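Phosphate-binding protein (Xanthomonas axonopodis pv. citri, PDB 5UB3) probably acts as a periplasmic solute-binding sensor of the phosphonate-binding family, binds chloride, and is thought to signal to a partner diguanylate cyclase. Local coordinates at residues P23-D26 with Y27-R31; H106-S109 with Q110-G113; M44-D47 with A48-S52; S53-R57 with G58-W62. All blocks are in the same frame, centred on the assembly; numbering follows the deposited sequence.

Contact 1 (P23-D26 with Y27-R31)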
loop_
_atom_site.group_PDB
_atom_site.type_symbol
_atom_site.label_atom_id
_atom_site.label_comp_id
_atom_site.label_asym_id
_atom_site.label_seq_id
_atom_site.Cartn_x
_atom_site.Cartn_y
_atom_site.Cartn_z
ATOM N N PRO A 23 3.967 -18.238 6.823
ATOM C CA PRO A 23 3.058 -18.849 7.814
ATOM C C PRO A 23 1.586 -18.952 7.382
ATOM O O PRO A 23 0.975 -20.016 7.538
ATOM C CB PRO A 23 3.206 -17.949 9.029
ATOM C CG PRO A 23 4.569 -17.354 8.894
ATOM C CD PRO A 23 4.723 -17.106 7.422
ATOM N N LEU A 24 1.014 -17.884 6.804
ATOM C CA LEU A 24 -0.400 -17.971 6.402
ATOM C C LEU A 24 -0.573 -18.883 5.186
ATOM O O LEU A 24 -1.587 -19.612 5.103
ATOM C CB LEU A 24 -0.991 -16.584 6.147
ATOM C CG LEU A 24 -2.461 -16.565 5.756
ATOM C CD1 LEU A 24 -3.291 -17.139 6.908
ATOM C CD2 LEU A 24 -2.938 -15.163 5.358
ATOM N N LEU A 25 0.399 -18.867 4.272
ATOM C CA LEU A 25 0.387 -19.773 3.118
ATOM C C LEU A 25 0.390 -21.202 3.609
ATOM O O LEU A 25 -0.379 -21.993 3.128
ATOM C CB LEU A 25 1.570 -19.540 2.210
ATOM C CG LEU A 25 1.634 -20.350 0.938
ATOM C CD1 LEU A 25 0.557 -19.937 -0.071
ATOM C CD2 LEU A 25 3.036 -20.283 0.352
ATOM N N ASP A 26 1.219 -21.507 4.606
ATOM C CA ASP A 26 1.243 -22.858 5.239
ATOM C C ASP A 26 -0.045 -23.232 5.933
ATOM O O ASP A 26 -0.414 -24.379 5.911
ATOM C CB ASP A 26 2.407 -23.022 6.184
ATOM C CG ASP A 26 3.741 -23.038 5.446
ATOM O OD1 ASP A 26 3.746 -23.060 4.210
ATOM O OD2 ASP A 26 4.779 -23.020 6.078
ATOM N N TYR A 27 -0.743 -22.262 6.470
ATOM C CA TYR A 27 -2.097 -22.475 6.989
ATOM C C TYR A 27 -3.122 -22.700 5.848
ATOM O O TYR A 27 -3.973 -23.621 5.911
ATOM C CB TYR A 27 -2.474 -21.294 7.879
ATOM C CG TYR A 27 -3.871 -21.378 8.363
ATOM C CD1 TYR A 27 -4.906 -20.847 7.597
ATOM C CD2 TYR A 27 -4.182 -22.017 9.569
ATOM C CE1 TYR A 27 -6.218 -20.939 8.012
ATOM C CE2 TYR A 27 -5.496 -22.091 10.002
ATOM C CZ TYR A 27 -6.504 -21.549 9.219
ATOM O OH TYR A 27 -7.826 -21.586 9.565
ATOM N N VAL A 28 -3.026 -21.903 4.785
ATOM C CA VAL A 28 -4.039 -21.945 3.709
ATOM C C VAL A 28 -3.978 -23.251 2.868
ATOM O O VAL A 28 -4.998 -23.902 2.603
ATOM C CB VAL A 28 -3.874 -20.694 2.816
ATOM C CG1 VAL A 28 -4.558 -20.808 1.483
ATOM C CG2 VAL A 28 -4.383 -19.480 3.601
ATOM N N VAL A 29 -2.769 -23.614 2.474
ATOM C CA VAL A 29 -2.527 -24.675 1.466
ATOM C C VAL A 29 -3.200 -25.989 1.813
ATOM O O VAL A 29 -4.018 -26.503 1.009
ATOM C CB VAL A 29 -1.022 -24.797 1.109
ATOM C CG1 VAL A 29 -0.649 -26.096 0.329
ATOM C CG2 VAL A 29 -0.595 -23.605 0.278
ATOM N N PRO A 30 -2.949 -26.500 3.013
ATOM C CA PRO A 30 -3.652 -27.758 3.331
ATOM C C PRO A 30 -5.151 -27.642 3.281
ATOM O O PRO A 30 -5.838 -28.619 2.958
ATOM C CB PRO A 30 -3.241 -28.039 4.755
ATOM C CG PRO A 30 -1.969 -27.303 4.959
ATOM C CD PRO A 30 -1.945 -26.141 4.025
ATOM N N ARG A 31 -5.678 -26.460 3.577
ATOM C CA ARG A 31 -7.128 -26.279 3.576
ATOM C C ARG A 31 -7.750 -26.068 2.212
ATOM O O ARG A 31 -8.957 -25.879 2.114
ATOM C CB ARG A 31 -7.509 -25.158 4.541
ATOM C CG ARG A 31 -7.224 -25.594 5.951
ATOM C CD ARG A 31 -7.029 -24.403 6.897
ATOM N NE ARG A 31 -6.838 -24.892 8.281
ATOM C CZ ARG A 31 -5.683 -25.284 8.830
ATOM N NH1 ARG A 31 -4.529 -25.283 8.154
ATOM N NH2 ARG A 31 -5.683 -25.689 10.106
#

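Contact 2 (H106-S109 with Q110-G113)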
loop_
_atom_site.group_PDB
_atom_site.type_symbol
_atom_site.label_atom_id
_atom_site.label_comp_id
_atom_site.label_asym_id
_atom_site.label_seq_id
_atom_site.Cartn_x
_atom_site.Cartn_y
_atom_site.Cartn_z
ATOM N N HIS A 106 2.142 25.736 6.693
ATOM C CA HIS A 106 1.002 25.400 7.542
ATOM C C HIS A 106 -0.148 24.679 6.870
ATOM O O HIS A 106 -1.035 24.225 7.554
ATOM C CB HIS A 106 0.498 26.650 8.261
ATOM C CG HIS A 106 1.457 27.099 9.299
ATOM N ND1 HIS A 106 2.555 27.886 8.992
ATOM C CD2 HIS A 106 1.581 26.759 10.602
ATOM C CE1 HIS A 106 3.272 28.071 10.083
ATOM N NE2 HIS A 106 2.713 27.382 11.069
ATOM N N SER A 107 -0.113 24.534 5.552
ATOM C CA SER A 107 -1.234 23.955 4.869
ATOM C C SER A 107 -0.696 23.288 3.640
ATOM O O SER A 107 0.366 23.639 3.156
ATOM C CB SER A 107 -2.227 25.052 4.427
ATOM O OG SER A 107 -1.620 25.868 3.457
ATOM N N LEU A 108 -1.501 22.431 3.061
ATOM C CA LEU A 108 -1.151 21.850 1.755
ATOM C C LEU A 108 -0.803 22.852 0.648
ATOM O O LEU A 108 0.171 22.630 -0.144
ATOM C CB LEU A 108 -2.284 20.923 1.269
ATOM C CG LEU A 108 -1.826 19.995 0.144
ATOM C CD1 LEU A 108 -0.926 18.857 0.625
ATOM C CD2 LEU A 108 -3.103 19.540 -0.553
ATOM N N SER A 109 -1.610 23.911 0.536
ATOM C CA SER A 109 -1.398 24.954 -0.498
ATOM C C SER A 109 -0.010 25.538 -0.426
ATOM O O SER A 109 0.621 25.791 -1.440
ATOM C CB SER A 109 -2.430 26.091 -0.329
ATOM O OG SER A 109 -3.794 25.583 -0.352
ATOM N N GLN A 110 0.510 25.691 0.779
ATOM C CA GLN A 110 1.909 26.194 0.965
ATOM C C GLN A 110 3.017 25.216 0.623
ATOM O O GLN A 110 4.212 25.542 0.795
ATOM C CB GLN A 110 2.088 26.688 2.392
ATOM C CG GLN A 110 1.189 27.875 2.694
ATOM C CD GLN A 110 1.177 28.239 4.173
ATOM O OE1 GLN A 110 1.936 27.711 4.957
ATOM N NE2 GLN A 110 0.311 29.173 4.542
ATOM N N LEU A 111 2.662 24.031 0.105
ATOM C CA LEU A 111 3.664 23.180 -0.536
ATOM C C LEU A 111 4.311 23.807 -1.782
ATOM O O LEU A 111 5.427 23.406 -2.155
ATOM C CB LEU A 111 3.088 21.840 -0.984
ATOM C CG LEU A 111 3.450 20.674 -0.122
ATOM C CD1 LEU A 111 2.747 20.837 1.234
ATOM C CD2 LEU A 111 2.985 19.429 -0.849
ATOM N N ARG A 112 3.631 24.769 -2.413
ATOM C CA ARG A 112 4.174 25.460 -3.593
ATOM C C ARG A 112 5.471 26.145 -3.269
ATOM O O ARG A 112 5.645 26.693 -2.198
ATOM C CB ARG A 112 3.111 26.349 -4.254
ATOM C CG ARG A 112 1.911 25.449 -4.643
ATOM C CD ARG A 112 1.048 25.893 -5.796
ATOM N NE ARG A 112 0.482 27.181 -5.472
ATOM C CZ ARG A 112 0.652 28.321 -6.152
ATOM N NH1 ARG A 112 1.347 28.411 -7.307
ATOM N NH2 ARG A 112 0.059 29.401 -5.674
ATOM N N GLY A 113 6.454 25.953 -4.125
ATOM C CA GLY A 113 7.831 26.295 -3.797
ATOM C C GLY A 113 8.658 25.345 -2.980
ATOM O O GLY A 113 9.812 25.598 -2.769
#

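Contact 3 (M44-D47 with A48-S52)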
loop_
_atom_site.group_PDB
_atom_site.type_symbol
_atom_site.label_atom_id
_atom_site.label_comp_id
_atom_site.label_asym_id
_atom_site.label_seq_id
_atom_site.Cartn_x
_atom_site.Cartn_y
_atom_site.Cartn_z
ATOM N N MET A 44 7.334 -12.712 -4.696
ATOM C CA MET A 44 7.115 -11.309 -4.508
ATOM C C MET A 44 7.677 -10.600 -5.731
ATOM O O MET A 44 8.320 -11.210 -6.574
ATOM C CB MET A 44 7.796 -10.857 -3.222
ATOM C CG MET A 44 7.097 -11.323 -1.979
ATOM S SD MET A 44 8.085 -11.016 -0.498
ATOM C CE MET A 44 9.211 -12.407 -0.559
ATOM N N ALA A 45 7.359 -9.326 -5.879
ATOM C CA ALA A 45 7.877 -8.601 -7.029
ATOM C C ALA A 45 8.338 -7.267 -6.573
ATOM O O ALA A 45 7.803 -6.763 -5.639
ATOM C CB ALA A 45 6.823 -8.484 -8.126
ATOM N N PRO A 46 9.346 -6.690 -7.240
ATOM C CA PRO A 46 9.828 -5.344 -6.795
ATOM C C PRO A 46 8.847 -4.183 -6.968
ATOM O O PRO A 46 8.955 -3.177 -6.263
ATOM C CB PRO A 46 11.104 -5.098 -7.654
ATOM C CG PRO A 46 11.131 -6.176 -8.712
ATOM C CD PRO A 46 9.993 -7.164 -8.482
ATOM N N ASP A 47 7.885 -4.290 -7.867
ATOM C CA ASP A 47 6.976 -3.160 -8.106
ATOM C C ASP A 47 5.695 -3.659 -8.725
ATOM O O ASP A 47 5.606 -4.851 -9.062
ATOM C CB ASP A 47 7.636 -2.089 -8.967
ATOM C CG ASP A 47 8.199 -2.661 -10.250
ATOM O OD1 ASP A 47 7.468 -3.304 -11.015
ATOM O OD2 ASP A 47 9.401 -2.520 -10.436
ATOM N N ALA A 48 4.719 -2.753 -8.847
ATOM C CA ALA A 48 3.374 -3.050 -9.360
ATOM C C ALA A 48 3.378 -3.560 -10.801
ATOM O O ALA A 48 2.596 -4.458 -11.191
ATOM C CB ALA A 48 2.470 -1.826 -9.240
ATOM N N ARG A 49 4.277 -2.993 -11.600
ATOM C CA ARG A 49 4.389 -3.408 -12.972
ATOM C C ARG A 49 4.830 -4.831 -13.141
ATOM O O ARG A 49 4.198 -5.596 -13.868
ATOM C CB ARG A 49 5.358 -2.519 -13.738
ATOM C CG ARG A 49 4.704 -1.228 -14.097
ATOM C CD ARG A 49 5.332 -0.726 -15.392
ATOM N NE ARG A 49 6.457 0.127 -15.128
ATOM C CZ ARG A 49 7.321 0.506 -16.071
ATOM N NH1 ARG A 49 7.208 0.053 -17.326
ATOM N NH2 ARG A 49 8.324 1.320 -15.753
ATOM N N GLN A 50 5.931 -5.179 -12.483
ATOM C CA GLN A 50 6.330 -6.589 -12.437
ATOM C C GLN A 50 5.292 -7.530 -11.851
ATOM O O GLN A 50 5.183 -8.691 -12.259
ATOM C CB GLN A 50 7.659 -6.740 -11.682
ATOM C CG GLN A 50 8.345 -8.100 -11.869
ATOM C CD GLN A 50 8.654 -8.365 -13.337
ATOM O OE1 GLN A 50 9.485 -7.688 -13.911
ATOM N NE2 GLN A 50 7.966 -9.340 -13.952
ATOM N N MET A 51 4.644 -7.096 -10.787
ATOM C CA MET A 51 3.695 -7.980 -10.128
ATOM C C MET A 51 2.505 -8.200 -11.063
ATOM O O MET A 51 1.980 -9.312 -11.181
ATOM C CB MET A 51 3.219 -7.377 -8.829
ATOM C CG MET A 51 2.198 -8.288 -8.141
ATOM S SD MET A 51 2.690 -9.996 -7.836
ATOM C CE MET A 51 3.540 -9.784 -6.283
ATOM N N SER A 52 2.102 -7.117 -11.745
ATOM C CA SER A 52 1.064 -7.228 -12.773
ATOM C C SER A 52 1.463 -8.199 -13.852
ATOM O O SER A 52 0.637 -8.997 -14.267
ATOM C CB SER A 52 0.616 -5.881 -13.345
ATOM O OG SER A 52 -0.202 -6.068 -14.505
#

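Contact 4 (S53-R57 with G58-W62)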
loop_
_atom_site.group_PDB
_atom_site.type_symbol
_atom_site.label_atom_id
_atom_site.label_comp_id
_atom_site.label_asym_id
_atom_site.label_seq_id
_atom_site.Cartn_x
_atom_site.Cartn_y
_atom_site.Cartn_z
ATOM N N SER A 53 2.711 -8.158 -14.290
ATOM C CA SER A 53 3.193 -9.158 -15.242
ATOM C C SER A 53 3.114 -10.597 -14.729
ATOM O O SER A 53 2.606 -11.485 -15.434
ATOM C CB SER A 53 4.642 -8.807 -15.653
ATOM O OG SER A 53 5.075 -9.715 -16.629
ATOM N N TYR A 54 3.575 -10.828 -13.503
ATOM C CA TYR A 54 3.406 -12.130 -12.860
ATOM C C TYR A 54 1.974 -12.576 -12.791
ATOM O O TYR A 54 1.649 -13.735 -13.117
ATOM C CB TYR A 54 3.934 -12.150 -11.421
ATOM C CG TYR A 54 5.404 -12.127 -11.246
ATOM C CD1 TYR A 54 6.273 -12.553 -12.248
ATOM C CD2 TYR A 54 5.942 -11.713 -10.048
ATOM C CE1 TYR A 54 7.642 -12.564 -12.056
ATOM C CE2 TYR A 54 7.300 -11.700 -9.852
ATOM C CZ TYR A 54 8.148 -12.143 -10.870
ATOM O OH TYR A 54 9.490 -12.150 -10.698
ATOM N N LEU A 55 1.120 -11.678 -12.322
ATOM C CA LEU A 55 -0.300 -12.014 -12.192
ATOM C C LEU A 55 -0.885 -12.403 -13.519
ATOM O O LEU A 55 -1.463 -13.466 -13.626
ATOM C CB LEU A 55 -1.064 -10.841 -11.585
ATOM C CG LEU A 55 -0.809 -10.698 -10.067
ATOM C CD1 LEU A 55 -1.291 -9.313 -9.670
ATOM C CD2 LEU A 55 -1.574 -11.778 -9.269
ATOM N N ARG A 56 -0.675 -11.553 -14.528
ATOM C CA ARG A 56 -1.192 -11.766 -15.895
ATOM C C ARG A 56 -0.656 -13.088 -16.464
ATOM O O ARG A 56 -1.369 -13.816 -17.104
ATOM C CB ARG A 56 -0.860 -10.595 -16.808
ATOM C CG ARG A 56 -1.224 -10.854 -18.268
ATOM C CD ARG A 56 -1.224 -9.592 -19.080
ATOM N NE ARG A 56 0.107 -8.952 -18.983
ATOM C CZ ARG A 56 0.432 -7.949 -18.174
ATOM N NH1 ARG A 56 -0.474 -7.408 -17.404
ATOM N NH2 ARG A 56 1.704 -7.474 -18.148
ATOM N N ARG A 57 0.589 -13.427 -16.163
ATOM C CA ARG A 57 1.149 -14.687 -16.652
ATOM C C ARG A 57 0.855 -15.899 -15.768
ATOM O O ARG A 57 1.307 -16.988 -16.085
ATOM C CB ARG A 57 2.638 -14.520 -16.881
ATOM C CG ARG A 57 2.947 -13.584 -18.045
ATOM C CD ARG A 57 4.435 -13.529 -18.251
ATOM N NE ARG A 57 5.059 -12.628 -17.294
ATOM C CZ ARG A 57 6.063 -12.927 -16.492
ATOM N NH1 ARG A 57 6.567 -14.149 -16.457
ATOM N NH2 ARG A 57 6.532 -11.990 -15.677
ATOM N N GLY A 58 0.074 -15.731 -14.705
ATOM C CA GLY A 58 -0.250 -16.868 -13.803
ATOM C C GLY A 58 0.890 -17.310 -12.896
ATOM O O GLY A 58 0.871 -18.401 -12.399
ATOM N N ARG A 59 1.865 -16.459 -12.641
ATOM C CA ARG A 59 2.972 -16.832 -11.764
ATOM C C ARG A 59 2.694 -16.501 -10.320
ATOM O O ARG A 59 3.390 -16.994 -9.459
ATOM C CB ARG A 59 4.279 -16.124 -12.163
ATOM C CG ARG A 59 4.625 -16.281 -13.647
ATOM C CD ARG A 59 5.007 -17.686 -14.014
ATOM N NE ARG A 59 5.525 -17.689 -15.418
ATOM C CZ ARG A 59 4.761 -17.866 -16.498
ATOM N NH1 ARG A 59 3.451 -18.095 -16.365
ATOM N NH2 ARG A 59 5.280 -17.825 -17.707
ATOM N N VAL A 60 1.767 -15.590 -10.079
ATOM C CA VAL A 60 1.287 -15.308 -8.775
ATOM C C VAL A 60 -0.202 -15.409 -8.814
ATOM O O VAL A 60 -0.879 -14.898 -9.710
ATOM C CB VAL A 60 1.717 -13.901 -8.348
ATOM C CG1 VAL A 60 1.001 -13.435 -7.083
ATOM C CG2 VAL A 60 3.247 -13.886 -8.153
ATOM N N ASP A 61 -0.738 -15.996 -7.757
ATOM C CA ASP A 61 -2.173 -16.184 -7.650
ATOM C C ASP A 61 -2.887 -15.214 -6.757
ATOM O O ASP A 61 -4.027 -14.902 -7.015
ATOM C CB ASP A 61 -2.460 -17.547 -7.164
ATOM C CG ASP A 61 -1.975 -18.620 -8.135
ATOM O OD1 ASP A 61 -2.393 -18.604 -9.294
ATOM O OD2 ASP A 61 -1.176 -19.463 -7.707
ATOM N N TRP A 62 -2.241 -14.785 -5.687
ATOM C CA TRP A 62 -2.899 -14.130 -4.594
ATOM C C TRP A 62 -1.897 -13.168 -3.983
ATOM O O TRP A 62 -0.754 -13.543 -3.750
ATOM C CB TRP A 62 -3.384 -15.194 -3.612
ATOM C CG TRP A 62 -3.668 -14.734 -2.213
ATOM C CD1 TRP A 62 -4.210 -13.539 -1.800
ATOM C CD2 TRP A 62 -3.446 -15.489 -1.033
ATOM N NE1 TRP A 62 -4.298 -13.491 -0.425
ATOM C CE2 TRP A 62 -3.870 -14.687 0.075
ATOM C CE3 TRP A 62 -2.945 -16.770 -0.791
ATOM C CZ2 TRP A 62 -3.729 -15.109 1.407
ATOM C CZ3 TRP A 62 -2.846 -17.204 0.553
ATOM C CH2 TRP A 62 -3.226 -16.368 1.617
#

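Contact 1 (P23-D26 with Y27-R31)
The C-terminal turns of helix 14-28, the helix of the beta-alpha-beta unit that links strands 4-8 and 39-42, set Leu-24 and Leu-25 against Val-28 and Val-29 one turn on. Three backbone bonds carry the helical repeat: Tyr-27 N to Pro-23 O, Val-28 N to Leu-24 O at 2.7 Å, and Val-29 N to Leu-25 O at 3.0 Å. Beside them, CG of Leu-24 lies 4.1 Å from CG2 of Val-28, while CD1 of the same leucine reaches CD1 of Tyr-27. On the next flank CD1 of Leu-25 meets CG2 of Val-29 at 3.9 Å. Both leucines send CG opposite their own backbone nitrogen (chi1 -179° for Leu-24), which leans each branch along the helix toward its valine. Further along, Arg-31 folds back: NH1 donates to a lone pair of Tyr-27 O at 2.8 Å, and one face of the guanidinium centres over Tyr-27 CE2. The phenol itself is held by Asp-238. Leu-24 and Val-28 also press on Leu-232 of helix 222-235, while Leu-25 and Val-28 face strand 4-8, the packing of an amphipathic helix against the sheet of an alpha/beta lobe.

Contact 2 (H106-S109 with Q110-G113)
Between His-106 and Gly-113 the backbone makes one short 3-10 turn around Ser-109 to Leu-111, in which Leu-111 N donates to Leu-108 O at 2.9 Å, with weak bonds of the same i to i+3 kind before it, from Gln-110 N to Ser-107 O, and after it, from Arg-112 N to Ser-109 O. The Leu-111 donor stands well above the plane of the Leu-108 carbonyl, in keeping with the tight winding of a 3-10 turn. Among the side chains, Gln-110 does most of the work. Its chain runs extended beyond CG (chi2 170°), which carries the amide back to the start of the turn, where OE1 takes the N-H of His-106 at 2.6 Å. That bond is short and nearly straight, although the donor lies 37° out of the amide plane. The same OE1 sits near the plane of the imidazole, at its edge, and the ring and amide planes stand 81° apart. Imidazole ND1 has its own bond to Pro-104 O. The hydroxyl of Ser-107 lies alongside the glutamine chain: OG is 3.5 Å from Gln-110 CG and takes a second, weak bond from Gln-110 N. On the inner side, Leu-108 CD1 touches Leu-111 CD1 at 4.2 Å, and Leu-111 CB lies 3.1 Å from Leu-108 O. Arg-112 runs its CG past Ser-109 O and passes NH1 on to Gly-154 O. The turn thus bridges strands 92-100 and 115-118, with both leucines resting on Leu-134 of helix 124-136 and Leu-108 also touching His-204 of strand 200-205.

Contact 3 (M44-D47 with A48-S52)
Asp-47 and Gln-50 supply the polar part of this helix start. Asp-47 is the N-cap of helix 48-56, and its OD1 accepts from Gln-50 N at 2.8 Å in an almost straight bond that meets the oxygen nearly along its C-O direction. A chi1 of 53° places the carboxylate between its own backbone nitrogen and carbonyl carbon, and from there it swings across the first turn. The backbone oxygen of Asp-47 is used as well, accepting from Met-51 N at 3.0 Å in the plane of the carbonyl, so one residue fixes two successive N-H groups of the opening turn. A third N-H, that of Ala-48, is bound by the hydroxyl of Ser-122. The apolar contacts lie on another side. The methyl of Ala-45 points at the helix and rests 3.8 Å from Met-51 CB. Met-51 is bent at chi2 and chi3, and this curls its CE back to 3.9 Å from Ala-45 N. At the outer margin, Pro-46 CD and Gln-50 CG meet at 3.9 Å, the two side chains passing at a slant. Electrostatics add a further term: the carboxylate of Asp-47 stands at the positive end of the helix dipole, which would tend to favour its ionised form. Upstream, backbone bonds from Ala-45 to Arg-9 and Ser-11 tie the connection to the loop after strand 4-8. Asp-47 is a classic aspartate N-cap, its carboxylate taking the N-H three residues on, at the start of the helix that follows strand 39-42 in an alpha/beta lobe.

Contact 4 (S53-R57 with G58-W62)
Three flat groups gather where helix 48-56 ends: the guanidinium groups of Arg-57 and Arg-59 and the ring of Tyr-54. One face of the Arg-59 guanidinium is covered by Arg-57 CB, 3.7 Å above the plane and displaced toward the rim, though the exact placement of the Arg-59 group is doubtful. Arg-57 is turned about 80° against it and works through its edge: NE and NH2 both lie in plane with Ser-53 OG, gripping that one oxygen at 3.0 and 2.9 Å respectively. The Tyr-54 ring is met obliquely by Arg-59 CB and Val-60 CG2, the latter 3.8 Å from Tyr-54 CB. The backbone forms a Schellman motif. Gly-58, with phi at 74°, donates to Leu-55 O at 2.9 Å, and Arg-59 N returns to Tyr-54 O at 2.8 Å. Val-60 then turns inward, its CG1 lying 3.8 Å from Leu-55 CD2 and its side chain also touching Met-51. Past it, Asp-61 joins Val-6 and forms a salt bridge with Arg-217, leading the chain into strand 62-66. The chemistry divides by depth. On the outside, Arg-57 NH1 and Arg-59 NE, like charges, come within 3.8 Å as modelled, a cost that exposure to solvent probably moderates; inside, packing dominates, and Val-60 O is buried against Leu-55 CD2 without a polar partner.

How the contacts relate
Contacts 3 and 4 take the two ends of helix 48-56, an aspartate cap at the start and a glycine Schellman turn at the finish, and they meet along it: Met-51 SD packs on Val-60 CG1, and Ala-45 CB on Tyr-54 CE2. Contact 1 belongs to a different helix of the same lobe yet joins contact 4 through Trp-62, whose CH2 is wedged against Leu-24 and Val-28. Contact 1 is mainly apolar on its inner faces. Contact 2 stands apart, about 47 Å from contact 1 between centres and across the chain's centre; it has the most surface-like character, relying on a glutamine amide, with a weaker serine hydroxyl bond, and with just two leucines buried.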